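Vinylacetyl-CoA Delta-isomerase (Nitrosopumilus maritimus SCM1, PDB 6VJR) binds FAD and a [4Fe-4S] cluster and probably acts as a 4-hydroxybutyryl-CoA dehydratase with vinylacetyl-CoA delta-isomerase activity. Local coordinates at residues F129-F132 / V133-V136; D162-L166 / F167-V171; I202-T205 / E206-D210; M462-G465 / Y466-L470. All coordinates share one frame; numbering follows the deposited sequence. Where two conformers were deposited one is given.

Interaction 1 (F129-F132 / V133-V136)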
loop_
_atom_site.group_PDB
_atom_site.type_symbol
_atom_site.label_atom_id
_atom_site.label_comp_id
_atom_site.label_asym_id
_atom_site.label_seq_id
_atom_site.Cartn_x
_atom_site.Cartn_y
_atom_site.Cartn_z
ATOM N N PHE A 129 -2.404 28.771 36.593
ATOM C CA PHE A 129 -3.119 28.150 35.508
ATOM C C PHE A 129 -4.592 27.895 35.845
ATOM O O PHE A 129 -5.465 28.163 35.021
ATOM C CB PHE A 129 -2.350 26.910 35.043
ATOM C CG PHE A 129 -3.070 26.268 33.875
ATOM C CD1 PHE A 129 -3.128 26.887 32.634
ATOM C CD2 PHE A 129 -3.737 25.067 34.029
ATOM C CE1 PHE A 129 -3.835 26.299 31.605
ATOM C CE2 PHE A 129 -4.390 24.463 32.968
ATOM C CZ PHE A 129 -4.459 25.091 31.778
ATOM N N LEU A 130 -4.892 27.399 37.035
ATOM C CA LEU A 130 -6.282 27.169 37.401
ATOM C C LEU A 130 -7.100 28.466 37.411
ATOM O O LEU A 130 -8.288 28.461 37.027
ATOM C CB LEU A 130 -6.377 26.454 38.752
ATOM C CG LEU A 130 -5.889 25.007 38.771
ATOM C CD1 LEU A 130 -5.967 24.453 40.165
ATOM C CD2 LEU A 130 -6.698 24.152 37.777
ATOM N N GLU A 131 -6.503 29.576 37.878
ATOM C CA GLU A 131 -7.222 30.842 37.837
ATOM C C GLU A 131 -7.509 31.231 36.388
ATOM O O GLU A 131 -8.564 31.792 36.096
ATOM C CB GLU A 131 -6.491 31.961 38.578
ATOM C CG GLU A 131 -6.359 31.695 40.065
ATOM C CD GLU A 131 -7.650 31.874 40.831
ATOM O OE1 GLU A 131 -7.595 31.463 41.990
ATOM O OE2 GLU A 131 -8.671 32.427 40.345
ATOM N N PHE A 132 -6.580 30.905 35.479
ATOM C CA PHE A 132 -6.813 31.181 34.073
ATOM C C PHE A 132 -7.972 30.332 33.540
ATOM O O PHE A 132 -8.847 30.828 32.828
ATOM C CB PHE A 132 -5.510 30.973 33.291
ATOM C CG PHE A 132 -5.707 31.149 31.794
ATOM C CD1 PHE A 132 -5.717 32.423 31.255
ATOM C CD2 PHE A 132 -5.868 30.072 30.938
ATOM C CE1 PHE A 132 -5.855 32.617 29.894
ATOM C CE2 PHE A 132 -6.064 30.279 29.570
ATOM C CZ PHE A 132 -6.066 31.550 29.056
ATOM N N VAL A 133 -7.979 29.045 33.881
ATOM C CA VAL A 133 -9.043 28.155 33.460
ATOM C C VAL A 133 -10.384 28.679 33.966
ATOM O O VAL A 133 -11.358 28.688 33.224
ATOM C CB VAL A 133 -8.792 26.705 33.906
ATOM C CG1 VAL A 133 -10.033 25.854 33.628
ATOM C CG2 VAL A 133 -7.553 26.164 33.170
ATOM N N LYS A 134 -10.437 29.084 35.233
ATOM C CA LYS A 134 -11.679 29.607 35.781
ATOM C C LYS A 134 -12.179 30.788 34.953
ATOM O O LYS A 134 -13.349 30.845 34.582
ATOM C CB LYS A 134 -11.453 29.993 37.235
ATOM C CG LYS A 134 -12.590 30.812 37.787
ATOM C CD LYS A 134 -12.445 31.096 39.270
ATOM C CE LYS A 134 -13.574 31.893 39.816
ATOM N NZ LYS A 134 -13.373 32.027 41.251
ATOM N N MET A 135 -11.285 31.740 34.655
ATOM C CA MET A 135 -11.647 32.894 33.841
ATOM C C MET A 135 -12.236 32.439 32.498
ATOM O O MET A 135 -13.345 32.819 32.148
ATOM C CB MET A 135 -10.436 33.809 33.625
ATOM C CG MET A 135 -10.714 35.023 32.752
ATOM S SD MET A 135 -9.253 36.044 32.459
ATOM C CE MET A 135 -8.295 35.064 31.294
ATOM N N VAL A 136 -11.497 31.626 31.727
ATOM C CA VAL A 136 -11.927 31.336 30.373
ATOM C C VAL A 136 -13.199 30.490 30.359
ATOM O O VAL A 136 -14.004 30.608 29.442
ATOM C CB VAL A 136 -10.796 30.755 29.505
ATOM C CG1 VAL A 136 -9.607 31.692 29.445
ATOM C CG2 VAL A 136 -10.310 29.404 29.951
#
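Four successive i to i+4 bonds join Phe-129, Leu-130, Glu-131 and Phe-132 to the residues one helical turn on, pairing every carbonyl of 129-132 with an amide of 133-136. Val-133 N donates to Phe-129 O at 2.9 Å, and Val-136 N to Phe-132 O at 3.0 Å; both donors lie almost in line with the carbonyl they meet. Lys-134 N reaches Leu-130 O at 2.9 Å and Met-135 N reaches Glu-131 O at 3.1 Å, each tilted some way from the carbonyl plane. These four carbonyls and four amides are thus satisfied within the helix, and the contacts between its side chains on the buried flank are apolar. There, each phenylalanine receives a methyl over one face. Val-133 CG2 lies 3.8 Å from the centroid of the Phe-129 ring, and Val-136 CG1 lies 3.9 Å from that of Phe-132, 22° off the ring normal: two CH-pi contacts, each between residues four apart. Phe-132 holds CG opposite its backbone N (chi1 176°), which swings the ring forward along the helix beneath Val-136. In the conformer given, of two modelled, Met-135 CE meets the same ring obliquely, 3.7 Å from Phe-132 CD1. A serine in place of Phe-132 would probably leave Val-136 CG1 without the ring face it lies over and open a gap on the buried flank. On the solvent side, the acid of Glu-131 and the extended chain of Lys-134 run side by side, with Glu-131 OE2 4.8 Å from Lys-134 NZ. Phe-129 packs on helix 101-121 and meets the ring of Phe-270 edge-to-face, while Phe-132 meets Trp-195 edge-to-face and Ile-197 of strand 195-198.

Interaction 2 (D162-L166 / F167-V171)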
loop_
_atom_site.group_PDB
_atom_site.type_symbol
_atom_site.label_atom_id
_atom_site.label_comp_id
_atom_site.label_asym_id
_atom_site.label_seq_id
_atom_site.Cartn_x
_atom_site.Cartn_y
_atom_site.Cartn_z
ATOM N N ASP A 162 21.375 31.108 14.384
ATOM C CA ASP A 162 22.069 32.348 14.079
ATOM C C ASP A 162 21.270 33.549 14.598
ATOM O O ASP A 162 21.845 34.552 14.967
ATOM C CB ASP A 162 22.229 32.452 12.569
ATOM C CG ASP A 162 23.309 33.384 12.041
ATOM O OD1 ASP A 162 24.465 33.223 12.465
ATOM O OD2 ASP A 162 22.991 34.212 11.144
ATOM N N ASP A 163 19.942 33.471 14.503
ATOM C CA ASP A 163 19.040 34.494 15.015
ATOM C C ASP A 163 18.292 33.890 16.188
ATOM O O ASP A 163 17.502 32.982 16.029
ATOM C CB ASP A 163 18.082 34.972 13.935
ATOM C CG ASP A 163 17.072 36.027 14.357
ATOM O OD1 ASP A 163 17.017 36.369 15.587
ATOM O OD2 ASP A 163 16.299 36.467 13.465
ATOM N N PRO A 164 18.540 34.353 17.422
ATOM C CA PRO A 164 17.910 33.741 18.579
ATOM C C PRO A 164 16.385 33.834 18.607
ATOM O O PRO A 164 15.786 33.086 19.338
ATOM C CB PRO A 164 18.577 34.428 19.757
ATOM C CG PRO A 164 18.879 35.776 19.164
ATOM C CD PRO A 164 19.425 35.473 17.801
ATOM N N ASP A 165 15.778 34.751 17.842
ATOM C CA ASP A 165 14.338 34.949 17.827
ATOM C C ASP A 165 13.606 33.867 17.029
ATOM O O ASP A 165 12.387 33.866 16.998
ATOM C CB ASP A 165 13.989 36.311 17.259
ATOM C CG ASP A 165 14.478 37.489 18.086
ATOM O OD1 ASP A 165 14.646 37.314 19.318
ATOM O OD2 ASP A 165 14.715 38.561 17.482
ATOM N N LEU A 166 14.323 32.927 16.365
ATOM C CA LEU A 166 13.667 31.935 15.522
ATOM C C LEU A 166 12.896 30.889 16.328
ATOM O O LEU A 166 12.067 30.142 15.777
ATOM C CB LEU A 166 14.638 31.299 14.541
ATOM C CG LEU A 166 15.158 32.224 13.440
ATOM C CD1 LEU A 166 16.370 31.704 12.665
ATOM C CD2 LEU A 166 14.033 32.478 12.470
ATOM N N PHE A 167 13.162 30.861 17.639
ATOM C CA PHE A 167 12.278 30.269 18.622
ATOM C C PHE A 167 11.951 31.367 19.628
ATOM O O PHE A 167 12.824 32.180 19.975
ATOM C CB PHE A 167 12.940 29.096 19.356
ATOM C CG PHE A 167 13.200 27.843 18.542
ATOM C CD1 PHE A 167 14.261 27.799 17.640
ATOM C CD2 PHE A 167 12.431 26.712 18.710
ATOM C CE1 PHE A 167 14.537 26.645 16.942
ATOM C CE2 PHE A 167 12.692 25.563 17.971
ATOM C CZ PHE A 167 13.770 25.529 17.121
ATOM N N THR A 168 10.727 31.348 20.143
ATOM C CA THR A 168 10.227 32.369 21.052
ATOM C C THR A 168 10.937 32.321 22.411
ATOM O O THR A 168 11.105 31.266 23.023
ATOM C CB THR A 168 8.711 32.191 21.178
ATOM O OG1 THR A 168 8.108 32.415 19.908
ATOM C CG2 THR A 168 8.092 33.173 22.154
ATOM N N ARG A 169 11.363 33.492 22.879
ATOM C CA ARG A 169 12.167 33.581 24.091
ATOM C C ARG A 169 11.813 34.797 24.949
ATOM O O ARG A 169 11.241 35.781 24.489
ATOM C CB ARG A 169 13.647 33.672 23.727
ATOM C CG ARG A 169 13.961 34.930 22.925
ATOM C CD ARG A 169 15.373 34.900 22.383
ATOM N NE ARG A 169 15.722 36.074 21.568
ATOM C CZ ARG A 169 16.566 37.028 21.934
ATOM N NH1 ARG A 169 17.341 36.817 22.950
ATOM N NH2 ARG A 169 16.737 38.120 21.217
ATOM N N ILE A 170 12.191 34.697 26.219
ATOM C CA ILE A 170 12.159 35.839 27.121
ATOM C C ILE A 170 13.334 36.756 26.782
ATOM O O ILE A 170 14.482 36.320 26.767
ATOM C CB ILE A 170 12.281 35.354 28.564
ATOM C CG1 ILE A 170 11.160 34.368 28.923
ATOM C CG2 ILE A 170 12.320 36.523 29.540
ATOM C CD1 ILE A 170 11.439 33.550 30.167
ATOM N N VAL A 171 13.050 38.035 26.558
ATOM C CA VAL A 171 14.083 39.025 26.280
ATOM C C VAL A 171 14.296 39.998 27.435
ATOM O O VAL A 171 15.325 40.675 27.458
ATOM C CB VAL A 171 13.807 39.771 24.970
ATOM C CG1 VAL A 171 13.882 38.846 23.762
ATOM C CG2 VAL A 171 12.496 40.516 24.946
HETATM O O HOH W 1 16.355 30.456 18.414
HETATM O O HOH W 2 15.186 40.150 19.664
#
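Arg-169 takes hold of a single carboxylate oxygen of Asp-165 with two nitrogens, forming a side-on salt bridge. Arg-169 NE approaches Asp-165 OD1 at 2.8 Å and Arg-169 NH2 approaches the same OD1 at 2.9 Å. Both bonds are bent, as expected when two donors converge on one acceptor. OD1 lies in the guanidinium plane, although the carboxylate itself is turned 29° from that plane. The flat group is also clamped from above and below: Pro-164 CG lies 3.7 Å over the centre of one guanidinium face of Arg-169, and Val-171 CG1 lies at the same height over the opposite one. The arginine leaves its backbone with CG between N and the carbonyl carbon (chi1 63°) and then runs straight to NE, which carries the charged end back over Pro-164.

In the next shell, water 2 donates to Asp-165 OD2 at 2.7 Å and accepts a weak bond from Arg-169 NH2. Asp-163 OD1 receives Asp-165 N at 3.0 Å, an Asx turn that sets the backbone carrying the acid. Lys-408 of the second subunit bridges to Asp-163 OD2 and Asp-165 OD2, so the second oxygen of Asp-165 has a cationic mate of its own, and the intersubunit charges probably help orient the carboxylate. Pro-164 O is bonded by Trp-211 NE1 and by water 1, the latter at 2.8 Å. Beyond the turn, Phe-167 packs on Asp-149 and Pro-158, not far from FAD-binding Lys-151. The chain then enters strand 169-173, which pairs antiparallel with strand 177-188 through Arg-169 with Ser-181 and Val-171 with Tyr-179.

Interaction 3 (I202-T205 / E206-D210)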
loop_
_atom_site.group_PDB
_atom_site.type_symbol
_atom_site.label_atom_id
_atom_site.label_comp_id
_atom_site.label_asym_id
_atom_site.label_seq_id
_atom_site.Cartn_x
_atom_site.Cartn_y
_atom_site.Cartn_z
ATOM N N ILE A 202 9.989 22.143 21.561
ATOM C CA ILE A 202 11.074 21.173 21.450
ATOM C C ILE A 202 11.625 20.954 22.851
ATOM O O ILE A 202 11.469 21.814 23.712
ATOM C CB ILE A 202 12.131 21.745 20.487
ATOM C CG1 ILE A 202 13.219 20.803 20.162
ATOM C CG2 ILE A 202 12.711 23.062 21.006
ATOM C CD1 ILE A 202 14.022 21.248 18.949
ATOM N N ARG A 203 12.235 19.783 23.069
ATOM C CA ARG A 203 13.065 19.557 24.235
ATOM C C ARG A 203 14.066 20.707 24.331
ATOM O O ARG A 203 14.671 21.124 23.330
ATOM C CB ARG A 203 13.817 18.234 24.072
ATOM C CG ARG A 203 14.656 17.793 25.260
ATOM C CD ARG A 203 15.293 16.434 24.969
ATOM N NE ARG A 203 16.290 16.165 26.010
ATOM C CZ ARG A 203 17.544 16.641 26.043
ATOM N NH1 ARG A 203 18.214 16.583 27.176
ATOM N NH2 ARG A 203 18.104 17.228 24.987
ATOM N N LEU A 204 14.285 21.165 25.561
ATOM C CA LEU A 204 15.211 22.261 25.825
ATOM C C LEU A 204 16.320 21.767 26.740
ATOM O O LEU A 204 16.050 21.026 27.673
ATOM C CB LEU A 204 14.477 23.424 26.484
ATOM C CG LEU A 204 13.375 24.088 25.655
ATOM C CD1 LEU A 204 12.687 25.187 26.480
ATOM C CD2 LEU A 204 13.816 24.615 24.311
ATOM N N THR A 205 17.546 22.209 26.453
ATOM C CA THR A 205 18.674 22.002 27.320
ATOM C C THR A 205 18.890 23.239 28.209
ATOM O O THR A 205 18.245 24.297 28.102
ATOM C CB THR A 205 19.919 21.670 26.497
ATOM O OG1 THR A 205 20.308 22.889 25.868
ATOM C CG2 THR A 205 19.675 20.568 25.483
ATOM N N GLU A 206 19.829 23.105 29.130
ATOM C CA GLU A 206 20.133 24.216 30.021
ATOM C C GLU A 206 20.539 25.478 29.244
ATOM O O GLU A 206 20.209 26.585 29.660
ATOM C CB GLU A 206 21.190 23.824 31.052
ATOM C CG GLU A 206 21.439 24.931 32.071
ATOM C CD GLU A 206 22.394 24.548 33.194
ATOM O OE1 GLU A 206 22.629 25.396 34.088
ATOM O OE2 GLU A 206 22.897 23.402 33.178
ATOM N N SER A 207 21.232 25.309 28.105
ATOM C CA SER A 207 21.614 26.440 27.272
ATOM C C SER A 207 20.392 27.148 26.661
ATOM O O SER A 207 20.520 28.271 26.150
ATOM C CB SER A 207 22.597 26.003 26.192
ATOM O OG SER A 207 21.970 25.228 25.178
ATOM N N ASP A 208 19.217 26.489 26.693
ATOM C CA ASP A 208 17.999 27.013 26.094
ATOM C C ASP A 208 17.032 27.575 27.137
ATOM O O ASP A 208 15.850 27.726 26.842
ATOM C CB ASP A 208 17.308 25.925 25.280
ATOM C CG ASP A 208 18.152 25.223 24.227
ATOM O OD1 ASP A 208 18.734 25.953 23.425
ATOM O OD2 ASP A 208 18.192 23.949 24.222
ATOM N N LYS A 209 17.514 27.874 28.345
ATOM C CA LYS A 209 16.680 28.326 29.459
ATOM C C LYS A 209 15.794 29.516 29.072
ATOM O O LYS A 209 14.646 29.585 29.481
ATOM C CB LYS A 209 17.621 28.657 30.630
ATOM C CG LYS A 209 16.948 28.934 31.914
ATOM C CD LYS A 209 17.910 28.957 33.100
ATOM C CE LYS A 209 18.501 30.332 33.327
ATOM N NZ LYS A 209 19.487 30.434 34.412
ATOM N N ASP A 210 16.324 30.478 28.298
ATOM C CA ASP A 210 15.573 31.671 27.924
ATOM C C ASP A 210 14.315 31.348 27.104
ATOM O O ASP A 210 13.404 32.163 27.008
ATOM C CB ASP A 210 16.449 32.657 27.177
ATOM C CG ASP A 210 17.513 33.339 28.011
ATOM O OD1 ASP A 210 17.530 33.117 29.249
ATOM O OD2 ASP A 210 18.327 34.071 27.408
HETATM O O HOH W 3 23.108 22.946 27.424
HETATM O O HOH W 4 22.697 22.888 24.819
#
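Thr-205 and Asp-208 lock together through three hydrogen bonds, two of which converge on Asp-208 OD2. Thr-205 N donates to Asp-208 OD2 at 2.9 Å, with an N-H...O angle of 166°, on the anti side and close to the carboxylate plane. Thr-205 OG1 donates to the same Asp-208 OD2, also at 2.9 Å, but from well above that plane, 67° out of it, so the two donors use different directions round one oxygen. The third bond runs the other way: Asp-208 N reaches Thr-205 O at 2.8 Å, from above the carbonyl plane. Asp-208 carries CG opposite its carbonyl carbon (chi1 -54°), which folds the acid back onto the residue that opens the turn. Its other oxygen, OD1, is taken by Ser-159 N. Leu-204 CD2 closes the dry side by lying 3.9 Å from Asp-208 CB, and Pro-158 packs on the acid from the neighbouring loop.

The opposite flank is wet. Water 3 donates to Thr-205 OG1 at 3.2 Å and accepts from Ser-207 N at 3.1 Å, bridging the two residues. Water 4 also donates to Thr-205 OG1. Ser-207 is modelled in two conformers; in the one given, its hydroxyl is hydrogen-bonded to Ser-159 OG. Glu-206 and Lys-209 are exposed to solvent. The i to i+3 bond from Asp-208 N to Thr-205 O is that of a 3-10 turn, here opening the short 3-10 segment that begins at 206 in the connection between strands 195-198 and 213-218, with the aspartate side chain returning to the first residue as a second, side-chain closure of the same turn.

Interaction 4 (M462-G465 / Y466-L470)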
loop_
_atom_site.group_PDB
_atom_site.type_symbol
_atom_site.label_atom_id
_atom_site.label_comp_id
_atom_site.label_asym_id
_atom_site.label_seq_id
_atom_site.Cartn_x
_atom_site.Cartn_y
_atom_site.Cartn_z
ATOM N N MET A 462 7.782 1.065 22.291
ATOM C CA MET A 462 7.426 -0.180 21.637
ATOM C C MET A 462 8.008 -1.440 22.305
ATOM O O MET A 462 7.763 -2.559 21.810
ATOM C CB MET A 462 7.808 -0.099 20.159
ATOM C CG MET A 462 9.259 -0.190 19.861
ATOM S SD MET A 462 9.445 -0.003 18.071
ATOM C CE MET A 462 11.237 0.008 18.073
ATOM N N GLN A 463 8.737 -1.299 23.419
ATOM C CA GLN A 463 9.157 -2.412 24.286
ATOM C C GLN A 463 9.792 -3.562 23.489
ATOM O O GLN A 463 9.427 -4.730 23.618
ATOM C CB GLN A 463 7.957 -2.881 25.101
ATOM C CG GLN A 463 7.530 -1.835 26.107
ATOM C CD GLN A 463 6.405 -2.270 27.012
ATOM O OE1 GLN A 463 5.242 -1.895 26.810
ATOM N NE2 GLN A 463 6.740 -3.104 27.976
ATOM N N VAL A 464 10.787 -3.207 22.666
ATOM C CA VAL A 464 11.543 -4.182 21.893
ATOM C C VAL A 464 12.188 -5.258 22.778
ATOM O O VAL A 464 12.143 -6.432 22.445
ATOM C CB VAL A 464 12.621 -3.510 21.033
ATOM C CG1 VAL A 464 13.418 -4.537 20.247
ATOM C CG2 VAL A 464 12.019 -2.532 20.097
ATOM N N GLY A 465 12.787 -4.859 23.913
ATOM C CA GLY A 465 13.433 -5.836 24.761
ATOM C C GLY A 465 12.445 -6.860 25.329
ATOM O O GLY A 465 12.774 -8.039 25.414
ATOM N N TYR A 466 11.261 -6.377 25.780
ATOM C CA TYR A 466 10.209 -7.256 26.228
ATOM C C TYR A 466 9.838 -8.252 25.140
ATOM O O TYR A 466 9.717 -9.447 25.391
ATOM C CB TYR A 466 9.012 -6.407 26.676
ATOM C CG TYR A 466 7.734 -7.093 27.142
ATOM C CD1 TYR A 466 6.842 -7.659 26.241
ATOM C CD2 TYR A 466 7.315 -7.005 28.454
ATOM C CE1 TYR A 466 5.638 -8.217 26.629
ATOM C CE2 TYR A 466 6.092 -7.536 28.852
ATOM C CZ TYR A 466 5.261 -8.167 27.938
ATOM O OH TYR A 466 4.018 -8.701 28.262
ATOM N N LYS A 467 9.668 -7.738 23.928
ATOM C CA LYS A 467 9.264 -8.576 22.802
ATOM C C LYS A 467 10.340 -9.596 22.393
ATOM O O LYS A 467 10.028 -10.751 22.098
ATOM C CB LYS A 467 8.841 -7.702 21.615
ATOM C CG LYS A 467 7.578 -6.878 21.890
ATOM C CD LYS A 467 7.169 -5.936 20.767
ATOM C CE LYS A 467 5.910 -5.206 21.192
ATOM N NZ LYS A 467 5.497 -4.272 20.184
ATOM N N LYS A 468 11.610 -9.186 22.442
ATOM C CA LYS A 468 12.714 -10.106 22.207
ATOM C C LYS A 468 12.634 -11.291 23.172
ATOM O O LYS A 468 12.820 -12.435 22.783
ATOM C CB LYS A 468 14.080 -9.429 22.341
ATOM C CG LYS A 468 14.356 -8.441 21.228
ATOM C CD LYS A 468 15.582 -7.586 21.466
ATOM C CE LYS A 468 16.823 -8.330 21.322
ATOM N NZ LYS A 468 17.991 -7.521 21.646
ATOM N N ASN A 469 12.288 -10.998 24.436
ATOM C CA ASN A 469 12.203 -12.056 25.428
ATOM C C ASN A 469 11.026 -12.985 25.157
ATOM O O ASN A 469 11.122 -14.198 25.389
ATOM C CB ASN A 469 12.196 -11.478 26.831
ATOM C CG ASN A 469 13.566 -10.930 27.194
ATOM O OD1 ASN A 469 14.569 -11.166 26.519
ATOM N ND2 ASN A 469 13.655 -10.189 28.269
ATOM N N LEU A 470 9.902 -12.453 24.660
ATOM C CA LEU A 470 8.794 -13.313 24.252
ATOM C C LEU A 470 9.258 -14.321 23.207
ATOM O O LEU A 470 8.853 -15.482 23.257
ATOM C CB LEU A 470 7.646 -12.511 23.655
ATOM C CG LEU A 470 6.935 -11.512 24.568
ATOM C CD1 LEU A 470 5.914 -10.773 23.711
ATOM C CD2 LEU A 470 6.298 -12.118 25.767
#
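Lys-468 N donates to Val-464 O at 2.8 Å, with an N-H...O angle of 162°, the shortest polar bond between the two segments. Before it, Lys-467 N meets Gln-463 O at 3.0 Å in the carbonyl plane; after it, Asn-469 N meets Gly-465 O at 3.2 Å, with the donor tilted from that plane. Gln-463 sits at the N-cap position with positive phi (49°), where the chain leaves helix 451-461 and turns into the next helix. Lys-467 reaches back across this junction. The Lys-467 chain, fully extended beyond CG, lays CG 3.3 Å from Gln-463 O and brings NZ to Met-462 O, also at 3.3 Å, in a weak hydrogen bond; Asp-301 of the third subunit is a further, long and weak ion partner. A leucine in its place would probably leave the carbonyl of Met-462 without this cationic donor and Asp-301 of the third subunit without its distant mate. Val-464 CG1 rests 3.9 Å from Lys-468 CD, whose chain bends at chi3 on the way to a salt bridge with Asp-312 of the third subunit. Gln-463 and Tyr-466 lie alongside each other, amide and ring 59° apart, Gln-463 NE2 being 4.0 Å from Tyr-466 CD2. The glutamine OE1 is bonded by Phe-491 N, and the tyrosine OH pairs with Gln-92 of the third subunit. Glu-486 receives the backbone N-H groups of Gly-465 and Tyr-466 at the helix start. Helix 464-475 thus packs on helix 489-494, through Phe-491 and Tyr-490, and on the third subunit, through Val-464 on Ala-308 and Lys-468 on Thr-309.

How the interactions relate
Interactions 2 and 3 are neighbours, with centres about 12 Å apart: Ile-170 N lies 2.9 Å from Asp-210 O, a probable hydrogen bond, and Phe-167 packs on Ile-202, so the turn before one strand borders the turn before another. Both rely on carboxylates, a salt bridge in the first and backbone and hydroxyl donors in the second. Interaction 1, about 27 Å from interaction 3 between centres, has an aromatic, buried flank, whereas its charged flank is exposed. Interaction 4, about 43 Å from interaction 1 between centres, is likewise helical, but its side chains serve a subunit interface; interaction 2 also reaches another subunit, through Lys-408 of the second subunit.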